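Local coordinates for protection of telomeres protein poz1 (PDB 5WE0) that negatively regulates telomerase and telomere length as a DNA-binding protein of fission yeast telomeres, at residues N98-L103 with A146-W151; L108-C113 with T132-A137; L138-C143 with N213-R218. One frame throughout, in Å; residues are numbered along the deposited sequence.

Contact 1: residues N98-L103 with A146-W151; sequences NALERL and AGICRW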
loop_
_atom_site.group_PDB
_atom_site.type_symbol
_atom_site.label_atom_id
_atom_site.label_comp_id
_atom_site.label_asym_id
_atom_site.label_seq_id
_atom_site.Cartn_x
_atom_site.Cartn_y
_atom_site.Cartn_z
ATOM N N ASN A 98 2.106 -6.936 -4.075
ATOM C CA ASN A 98 1.784 -5.853 -5.001
ATOM C C ASN A 98 1.548 -4.546 -4.260
ATOM O O ASN A 98 2.001 -3.480 -4.700
ATOM C CB ASN A 98 0.555 -6.204 -5.831
ATOM C CG ASN A 98 0.815 -7.342 -6.816
ATOM O OD1 ASN A 98 1.955 -7.698 -7.085
ATOM N ND2 ASN A 98 -0.255 -7.917 -7.350
ATOM N N ALA A 99 0.846 -4.614 -3.125
ATOM C CA ALA A 99 0.609 -3.418 -2.332
ATOM C C ALA A 99 1.924 -2.783 -1.879
ATOM O O ALA A 99 2.036 -1.554 -1.834
ATOM C CB ALA A 99 -0.273 -3.760 -1.131
ATOM N N LEU A 100 2.920 -3.603 -1.490
ATOM C CA LEU A 100 4.204 -3.044 -1.057
ATOM C C LEU A 100 4.944 -2.398 -2.212
ATOM O O LEU A 100 5.639 -1.391 -2.031
ATOM C CB LEU A 100 5.083 -4.115 -0.424
ATOM C CG LEU A 100 4.682 -4.539 0.991
ATOM C CD1 LEU A 100 5.343 -5.876 1.353
ATOM C CD2 LEU A 100 5.045 -3.430 1.963
ATOM N N GLU A 101 4.824 -2.976 -3.397
ATOM C CA GLU A 101 5.438 -2.357 -4.547
ATOM C C GLU A 101 4.767 -1.024 -4.857
ATOM O O GLU A 101 5.445 -0.045 -5.173
ATOM C CB GLU A 101 5.387 -3.319 -5.731
ATOM C CG GLU A 101 6.099 -2.797 -6.945
ATOM C CD GLU A 101 6.342 -3.874 -7.989
ATOM O OE1 GLU A 101 6.754 -3.528 -9.125
ATOM O OE2 GLU A 101 6.151 -5.070 -7.665
ATOM N N ARG A 102 3.448 -0.983 -4.695
ATOM C CA ARG A 102 2.686 0.235 -4.918
ATOM C C ARG A 102 3.094 1.289 -3.890
ATOM O O ARG A 102 3.300 2.453 -4.236
ATOM C CB ARG A 102 1.185 -0.043 -4.822
ATOM C CG ARG A 102 0.602 -0.727 -6.049
ATOM C CD ARG A 102 -0.911 -0.841 -5.951
ATOM N NE ARG A 102 -1.391 -2.144 -6.403
ATOM C CZ ARG A 102 -1.342 -2.563 -7.663
ATOM N NH1 ARG A 102 -0.833 -1.780 -8.605
ATOM N NH2 ARG A 102 -1.802 -3.765 -7.983
ATOM N N LEU A 103 3.212 0.880 -2.629
ATOM C CA LEU A 103 3.612 1.803 -1.576
ATOM C C LEU A 103 4.996 2.368 -1.862
ATOM O O LEU A 103 5.269 3.557 -1.643
ATOM C CB LEU A 103 3.603 1.091 -0.236
ATOM C CG LEU A 103 3.648 2.019 0.961
ATOM C CD1 LEU A 103 2.387 2.879 1.020
ATOM C CD2 LEU A 103 3.830 1.185 2.235
ATOM N N ALA A 146 7.418 -1.957 7.519
ATOM C CA ALA A 146 7.823 -3.067 8.377
ATOM C C ALA A 146 6.611 -3.749 9.002
ATOM O O ALA A 146 6.591 -4.977 9.160
ATOM C CB ALA A 146 8.772 -2.579 9.468
ATOM N N GLY A 147 5.591 -2.966 9.363
ATOM C CA GLY A 147 4.385 -3.558 9.915
ATOM C C GLY A 147 3.657 -4.451 8.925
ATOM O O GLY A 147 3.174 -5.521 9.285
ATOM N N ILE A 148 3.542 -4.003 7.673
ATOM C CA ILE A 148 2.877 -4.790 6.644
ATOM C C ILE A 148 3.613 -6.109 6.419
ATOM O O ILE A 148 2.990 -7.188 6.361
ATOM C CB ILE A 148 2.764 -3.970 5.341
ATOM C CG1 ILE A 148 1.814 -2.768 5.527
ATOM C CG2 ILE A 148 2.347 -4.855 4.167
ATOM C CD1 ILE A 148 1.961 -1.660 4.466
ATOM N N CYS A 149 4.952 -6.043 6.282
ATOM C CA CYS A 149 5.753 -7.254 6.059
ATOM C C CYS A 149 5.651 -8.221 7.232
ATOM O O CYS A 149 5.596 -9.438 7.045
ATOM C CB CYS A 149 7.225 -6.895 5.851
ATOM S SG CYS A 149 7.516 -5.873 4.418
ATOM N N ARG A 150 5.683 -7.694 8.446
ATOM C CA ARG A 150 5.604 -8.538 9.622
ATOM C C ARG A 150 4.237 -9.215 9.721
ATOM O O ARG A 150 4.141 -10.413 10.037
ATOM C CB ARG A 150 5.898 -7.701 10.857
ATOM C CG ARG A 150 6.063 -8.543 12.084
ATOM C CD ARG A 150 7.171 -7.992 12.952
ATOM N NE ARG A 150 6.538 -7.390 14.114
ATOM C CZ ARG A 150 7.179 -6.949 15.183
ATOM N NH1 ARG A 150 6.480 -6.443 16.191
ATOM N NH2 ARG A 150 8.501 -7.020 15.237
ATOM N N TRP A 151 3.161 -8.474 9.444
ATOM C CA TRP A 151 1.844 -9.100 9.537
ATOM C C TRP A 151 1.602 -10.094 8.408
ATOM O O TRP A 151 0.939 -11.118 8.633
ATOM C CB TRP A 151 0.761 -8.028 9.596
ATOM C CG TRP A 151 0.603 -7.570 11.030
ATOM C CD1 TRP A 151 1.493 -6.820 11.773
ATOM C CD2 TRP A 151 -0.473 -7.897 11.911
ATOM N NE1 TRP A 151 1.014 -6.646 13.056
ATOM C CE2 TRP A 151 -0.192 -7.296 13.162
ATOM C CE3 TRP A 151 -1.657 -8.620 11.758
ATOM C CZ2 TRP A 151 -1.059 -7.391 14.242
ATOM C CZ3 TRP A 151 -2.505 -8.743 12.840
ATOM C CH2 TRP A 151 -2.208 -8.127 14.069
#

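Contact 2: residues L108-C113 with T132-A137; sequences LERQNC and TLNNEA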
loop_
_atom_site.group_PDB
_atom_site.type_symbol
_atom_site.label_atom_id
_atom_site.label_comp_id
_atom_site.label_asym_id
_atom_site.label_seq_id
_atom_site.Cartn_x
_atom_site.Cartn_y
_atom_site.Cartn_z
ATOM N N LEU A 108 8.655 6.658 -3.704
ATOM C CA LEU A 108 9.636 7.067 -4.701
ATOM C C LEU A 108 9.234 8.415 -5.281
ATOM O O LEU A 108 10.048 9.333 -5.380
ATOM C CB LEU A 108 9.742 6.022 -5.812
ATOM C CG LEU A 108 10.849 4.976 -5.655
ATOM C CD1 LEU A 108 10.951 4.110 -6.902
ATOM C CD2 LEU A 108 12.180 5.643 -5.350
ATOM N N GLU A 109 7.966 8.523 -5.664
ATOM C CA GLU A 109 7.423 9.762 -6.223
ATOM C C GLU A 109 7.411 10.899 -5.201
ATOM O O GLU A 109 7.671 12.058 -5.551
ATOM C CB GLU A 109 6.014 9.514 -6.754
ATOM C CG GLU A 109 5.394 10.691 -7.497
ATOM C CD GLU A 109 4.803 10.286 -8.835
ATOM O OE1 GLU A 109 5.196 9.219 -9.372
ATOM O OE2 GLU A 109 3.919 11.025 -9.331
ATOM N N ARG A 110 7.047 10.610 -3.944
ATOM C CA ARG A 110 7.122 11.651 -2.921
ATOM C C ARG A 110 8.552 12.174 -2.792
ATOM O O ARG A 110 8.775 13.389 -2.705
ATOM C CB ARG A 110 6.644 11.123 -1.579
ATOM C CG ARG A 110 6.554 12.172 -0.507
ATOM C CD ARG A 110 6.587 11.531 0.862
ATOM N NE ARG A 110 7.859 10.838 1.059
ATOM C CZ ARG A 110 9.012 11.451 1.337
ATOM N NH1 ARG A 110 9.060 12.771 1.454
ATOM N NH2 ARG A 110 10.125 10.742 1.487
ATOM N N GLN A 111 9.532 11.268 -2.769
ATOM C CA GLN A 111 10.926 11.685 -2.645
ATOM C C GLN A 111 11.339 12.611 -3.788
ATOM O O GLN A 111 12.022 13.611 -3.557
ATOM C CB GLN A 111 11.842 10.482 -2.564
ATOM C CG GLN A 111 11.840 9.841 -1.193
ATOM C CD GLN A 111 12.842 8.702 -1.082
ATOM O OE1 GLN A 111 13.801 8.625 -1.855
ATOM N NE2 GLN A 111 12.612 7.804 -0.136
ATOM N N ASN A 112 10.986 12.267 -5.035
ATOM C CA ASN A 112 11.308 13.162 -6.150
ATOM C C ASN A 112 10.657 14.526 -5.993
ATOM O O ASN A 112 11.296 15.551 -6.240
ATOM C CB ASN A 112 10.911 12.565 -7.491
ATOM C CG ASN A 112 11.984 11.689 -8.064
ATOM O OD1 ASN A 112 12.670 10.964 -7.343
ATOM N ND2 ASN A 112 12.196 11.812 -9.375
ATOM N N CYS A 113 9.387 14.564 -5.591
ATOM C CA CYS A 113 8.756 15.852 -5.346
ATOM C C CYS A 113 9.576 16.714 -4.393
ATOM O O CYS A 113 9.739 17.914 -4.622
ATOM C CB CYS A 113 7.342 15.651 -4.802
ATOM S SG CYS A 113 6.483 17.194 -4.469
ATOM N N THR A 132 11.553 18.854 7.578
ATOM C CA THR A 132 10.697 18.250 8.589
ATOM C C THR A 132 9.722 17.263 7.974
ATOM O O THR A 132 9.574 16.134 8.459
ATOM C CB THR A 132 9.917 19.347 9.322
ATOM O OG1 THR A 132 10.835 20.184 10.019
ATOM C CG2 THR A 132 8.902 18.741 10.293
ATOM N N LEU A 133 9.060 17.680 6.895
ATOM C CA LEU A 133 8.064 16.853 6.230
ATOM C C LEU A 133 8.679 15.612 5.614
ATOM O O LEU A 133 8.103 14.520 5.702
ATOM C CB LEU A 133 7.348 17.673 5.159
ATOM C CG LEU A 133 6.113 18.442 5.618
ATOM C CD1 LEU A 133 5.131 17.401 6.113
ATOM C CD2 LEU A 133 6.420 19.421 6.731
ATOM N N ASN A 134 9.851 15.754 4.993
ATOM C CA ASN A 134 10.496 14.591 4.392
ATOM C C ASN A 134 10.854 13.573 5.474
ATOM O O ASN A 134 10.634 12.373 5.309
ATOM C CB ASN A 134 11.721 15.041 3.598
ATOM C CG ASN A 134 12.266 13.959 2.688
ATOM O OD1 ASN A 134 11.651 13.609 1.668
ATOM N ND2 ASN A 134 13.436 13.443 3.030
ATOM N N ASN A 135 11.392 14.052 6.593
ATOM C CA ASN A 135 11.781 13.193 7.707
ATOM C C ASN A 135 10.577 12.484 8.329
ATOM O O ASN A 135 10.656 11.305 8.697
ATOM C CB ASN A 135 12.514 14.052 8.742
ATOM C CG ASN A 135 12.985 13.265 9.936
ATOM O OD1 ASN A 135 13.817 12.357 9.820
ATOM N ND2 ASN A 135 12.469 13.623 11.105
ATOM N N GLU A 136 9.458 13.191 8.470
ATOM C CA GLU A 136 8.256 12.580 9.027
ATOM C C GLU A 136 7.732 11.480 8.112
ATOM O O GLU A 136 7.432 10.374 8.565
ATOM C CB GLU A 136 7.189 13.642 9.265
ATOM C CG GLU A 136 7.234 14.271 10.628
ATOM C CD GLU A 136 6.205 15.376 10.754
ATOM O OE1 GLU A 136 5.032 15.114 10.455
ATOM O OE2 GLU A 136 6.550 16.502 11.163
ATOM N N ALA A 137 7.626 11.770 6.813
ATOM C CA ALA A 137 7.166 10.768 5.859
ATOM C C ALA A 137 8.082 9.555 5.848
ATOM O O ALA A 137 7.608 8.414 5.816
ATOM C CB ALA A 137 7.055 11.382 4.464
HETATM O O HOH W 1 13.216 13.765 -0.861
#

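Contact 3: residues L138-C143 with N213-R218; sequences LKLYSC and NSVLSR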
loop_
_atom_site.group_PDB
_atom_site.type_symbol
_atom_site.label_atom_id
_atom_site.label_comp_id
_atom_site.label_asym_id
_atom_site.label_seq_id
_atom_site.Cartn_x
_atom_site.Cartn_y
_atom_site.Cartn_z
ATOM N N LEU A 138 9.400 9.775 5.884
ATOM C CA LEU A 138 10.331 8.648 5.853
ATOM C C LEU A 138 10.167 7.763 7.071
ATOM O O LEU A 138 10.241 6.536 6.960
ATOM C CB LEU A 138 11.779 9.140 5.787
ATOM C CG LEU A 138 12.331 9.663 4.478
ATOM C CD1 LEU A 138 13.674 10.366 4.764
ATOM C CD2 LEU A 138 12.504 8.508 3.500
ATOM N N LYS A 139 9.944 8.366 8.243
ATOM C CA LYS A 139 9.799 7.574 9.466
ATOM C C LYS A 139 8.497 6.782 9.440
ATOM O O LYS A 139 8.478 5.588 9.753
ATOM C CB LYS A 139 9.848 8.494 10.685
ATOM C CG LYS A 139 11.277 8.822 11.111
ATOM C CD LYS A 139 11.370 10.163 11.830
ATOM C CE LYS A 139 10.659 10.145 13.152
ATOM N NZ LYS A 139 10.668 11.471 13.828
ATOM N N LEU A 140 7.400 7.439 9.050
ATOM C CA LEU A 140 6.120 6.758 8.907
ATOM C C LEU A 140 6.190 5.664 7.852
ATOM O O LEU A 140 5.638 4.574 8.048
ATOM C CB LEU A 140 5.022 7.775 8.558
ATOM C CG LEU A 140 4.708 8.780 9.668
ATOM C CD1 LEU A 140 3.903 9.979 9.143
ATOM C CD2 LEU A 140 3.959 8.068 10.803
ATOM N N TYR A 141 6.842 5.940 6.718
ATOM C CA TYR A 141 6.922 4.948 5.648
ATOM C C TYR A 141 7.600 3.685 6.137
ATOM O O TYR A 141 7.147 2.559 5.870
ATOM C CB TYR A 141 7.687 5.505 4.459
ATOM C CG TYR A 141 7.994 4.475 3.405
ATOM C CD1 TYR A 141 7.032 4.133 2.469
ATOM C CD2 TYR A 141 9.256 3.867 3.311
ATOM C CE1 TYR A 141 7.277 3.202 1.491
ATOM C CE2 TYR A 141 9.517 2.927 2.304
ATOM C CZ TYR A 141 8.498 2.600 1.402
ATOM O OH TYR A 141 8.669 1.670 0.390
ATOM N N SER A 142 8.745 3.864 6.776
ATOM C CA SER A 142 9.546 2.747 7.240
ATOM C C SER A 142 8.797 1.937 8.306
ATOM O O SER A 142 8.845 0.709 8.304
ATOM C CB SER A 142 10.892 3.309 7.732
ATOM O OG SER A 142 11.551 2.428 8.616
ATOM N N CYS A 143 8.089 2.611 9.213
ATOM C CA CYS A 143 7.275 1.899 10.193
ATOM C C CYS A 143 6.125 1.152 9.510
ATOM O O CYS A 143 5.899 -0.033 9.781
ATOM C CB CYS A 143 6.762 2.875 11.258
ATOM S SG CYS A 143 5.855 2.083 12.688
ATOM N N ASN A 213 -2.043 0.673 11.261
ATOM C CA ASN A 213 -3.126 1.381 10.591
ATOM C C ASN A 213 -2.951 2.891 10.738
ATOM O O ASN A 213 -3.099 3.642 9.769
ATOM C CB ASN A 213 -4.470 0.925 11.166
ATOM C CG ASN A 213 -5.633 1.694 10.604
ATOM O OD1 ASN A 213 -6.043 1.480 9.465
ATOM N ND2 ASN A 213 -6.173 2.604 11.398
ATOM N N SER A 214 -2.643 3.353 11.949
ATOM C CA SER A 214 -2.473 4.790 12.187
ATOM C C SER A 214 -1.255 5.349 11.445
ATOM O O SER A 214 -1.336 6.400 10.800
ATOM C CB SER A 214 -2.360 5.042 13.692
ATOM O OG SER A 214 -1.921 6.365 13.932
ATOM N N VAL A 215 -0.114 4.659 11.537
ATOM C CA VAL A 215 1.110 5.078 10.847
ATOM C C VAL A 215 0.884 5.152 9.345
ATOM O O VAL A 215 1.320 6.102 8.675
ATOM C CB VAL A 215 2.252 4.107 11.197
ATOM C CG1 VAL A 215 3.363 4.181 10.184
ATOM C CG2 VAL A 215 2.766 4.370 12.602
ATOM N N LEU A 216 0.229 4.139 8.786
ATOM C CA LEU A 216 0.017 4.092 7.342
ATOM C C LEU A 216 -0.940 5.188 6.895
ATOM O O LEU A 216 -0.717 5.839 5.864
ATOM C CB LEU A 216 -0.519 2.718 6.950
ATOM C CG LEU A 216 -0.744 2.461 5.467
ATOM C CD1 LEU A 216 0.518 2.796 4.706
ATOM C CD2 LEU A 216 -1.136 0.983 5.278
ATOM N N SER A 217 -2.017 5.403 7.651
ATOM C CA SER A 217 -2.905 6.524 7.356
ATOM C C SER A 217 -2.152 7.850 7.396
ATOM O O SER A 217 -2.294 8.690 6.503
ATOM C CB SER A 217 -4.048 6.557 8.364
ATOM O OG SER A 217 -4.699 7.808 8.244
ATOM N N ARG A 218 -1.351 8.060 8.447
ATOM C CA ARG A 218 -0.591 9.296 8.562
ATOM C C ARG A 218 0.456 9.408 7.468
ATOM O O ARG A 218 0.748 10.514 7.007
ATOM C CB ARG A 218 0.034 9.391 9.954
ATOM C CG ARG A 218 -0.999 9.787 11.013
ATOM C CD ARG A 218 -0.366 9.951 12.366
ATOM N NE ARG A 218 -0.110 8.679 13.024
ATOM C CZ ARG A 218 0.957 8.451 13.774
ATOM N NH1 ARG A 218 1.847 9.416 13.938
ATOM N NH2 ARG A 218 1.134 7.277 14.358
#

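Contact 1: residues N98-L103 with A146-W151
L100 and L103 stand one helical turn apart on helix 93-115 and reach toward I148 and C149 of helix 130-157. The two segments run almost antiparallel, at 172°, with their axes 11.1 Å apart at closest approach. This is a wide spacing for packed helices, so the side chains meet by their outer ends. L100 comes first and carries most of the contact. L100 CA is 8.0 Å from I148 CA. The leucine CG lies anti to the carbonyl carbon (chi1 -75°), and its two methyls go to different partners. CD2 rests on the branch methyl of I148, with L100 CD2 3.8 Å from I148 CG2. The two side chains pass alongside each other, pointing in opposite directions. The other methyl turns to sulfur: L100 CD1 is 3.8 Å from C149 SG. The leucine fork therefore straddles two consecutive residues of the partner helix. L103 follows with a different torsion, CG anti to the backbone N (chi1 -165°). It touches the far end of the isoleucine, with L103 CD2 4.1 Å from I148 CD1. I148 is thus shared between the leucines: CG2 serves L100 and CD1 serves L103. Other parts of the chain complete the surroundings. F170 and W174 of helix 164-174 pack on L100, and W174 also touches C149. F65 touches I148, while L216 and Y219 of helix 209-230 cover L103. No hydrogen bond joins the two segments. The contact is made by methyl groups and one sulfur at van der Waals distance. It relies on shape and on the exclusion of water, with nothing directional to fix it, and it joins two long helices in the buried middle of this all-helical protein.

Contact 2: residues L108-C113 with T132-A137
R110 and N134 face each other across two helical segments that run in roughly opposite directions, with R110 CA 8.6 Å from N134 CA. The arginine starts with CG anti to the backbone N (chi1 -174°) and bends at chi3, which turns its guanidinium along the interface. NH1 donates to the asparagine oxygen: R110 NH1 to N134 OD1 is 2.7 Å, fairly straight at 161°. The oxygen lies near the guanidinium plane, but NH1 stands above the plane of the amide, and the two flat groups are turned 48° against each other. A second, weak bond runs from R110 NH2 to N134 OD1 at 3.3 Å. A137 supplies a methyl over one guanidinium face, with its CB 3.5 Å from R110 NE. One water donates to N134 OD1 and to Q111 O, each at 3.0 Å, so it bridges the helices beside the arginine. Elsewhere in the chain, E107 forms a salt bridge with R110 NH2 and Q226 accepts from NH1. C113, on the same helix, is tied to C231 by a disulfide. N134 OD1 thus receives two N-H groups and a water, and the buried arginine charge is probably balanced mainly by E107.

Contact 3: residues L138-C143 with N213-R218
S214 OG is gripped twice by R218, whose guanidinium also has L140 of the facing helix over one face. R218 NE donates to S214 OG at 3.1 Å, and R218 NH2 donates to the same S214 OG at 3.2 Å. The grip is side-on, and the oxygen is tilted slightly from the guanidinium plane. The arginine folds back along its own helix, and the bend at chi3 (-78°) brings the group to the serine one turn earlier. L140 CD2 lies toward the rim of the guanidinium, 4.0 Å from R218 NH1. The other methyl of L140 reaches the backbone end of the arginine, where L140 CD1 is 3.8 Å from R218 O. The leucine therefore spans the arginine from backbone to head group. Outside the two segments, R218 NH2 makes a salt bridge to an acidic side chain on a chain of another protein, and NH1 bonds to the backbone of that chain.

V215 is the second centre of the contact. Its CG1, anti to the backbone N (chi1 160°), pushes closely against the partner backbone, with V215 CG1 only 3.1 Å from L140 O. The same methyl is 3.8 Å from C143 CB. V215 CG2 meets the sulfur, at 3.8 Å from C143 SG. The valine thus fits between L140 and C143, one turn apart on the opposing helix.

The axes of the two segments come within 8.6 Å and are inclined at 136°, closer to antiparallel than to parallel. A144 continues the interface beside V215 and L216, and apolar side chains of the other protein cover L140, C143 and V215. Helix 130-157 also meets helix 93-115, where Y141 touches E104 and E107. Helices 93-115 and 209-230 touch each other too, so the three pack mutually.

How the contacts relate
Helix 130-157 takes part in all three contacts. Its residues 132-137, 138-143 and 146-151 meet helix 93-115, helix 209-230 and helix 93-115 again. Contacts 1 and 2 join the same two helices at places whose centres lie about 18 Å apart. Segment 138-143 lies between the other two along helix 130-157, but contact 3 is set to one side, its centre about 11 Å from that of contact 1 and about 12 Å from that of contact 2. Toward contact 1, L216 CD1 is 4.1 Å from L103 CD1; toward contact 2, L138 CD2 is 3.8 Å from R110 NH2. Contact 1 is purely apolar, contact 2 centres on R110 hydrogen bonds, and contact 3 has both.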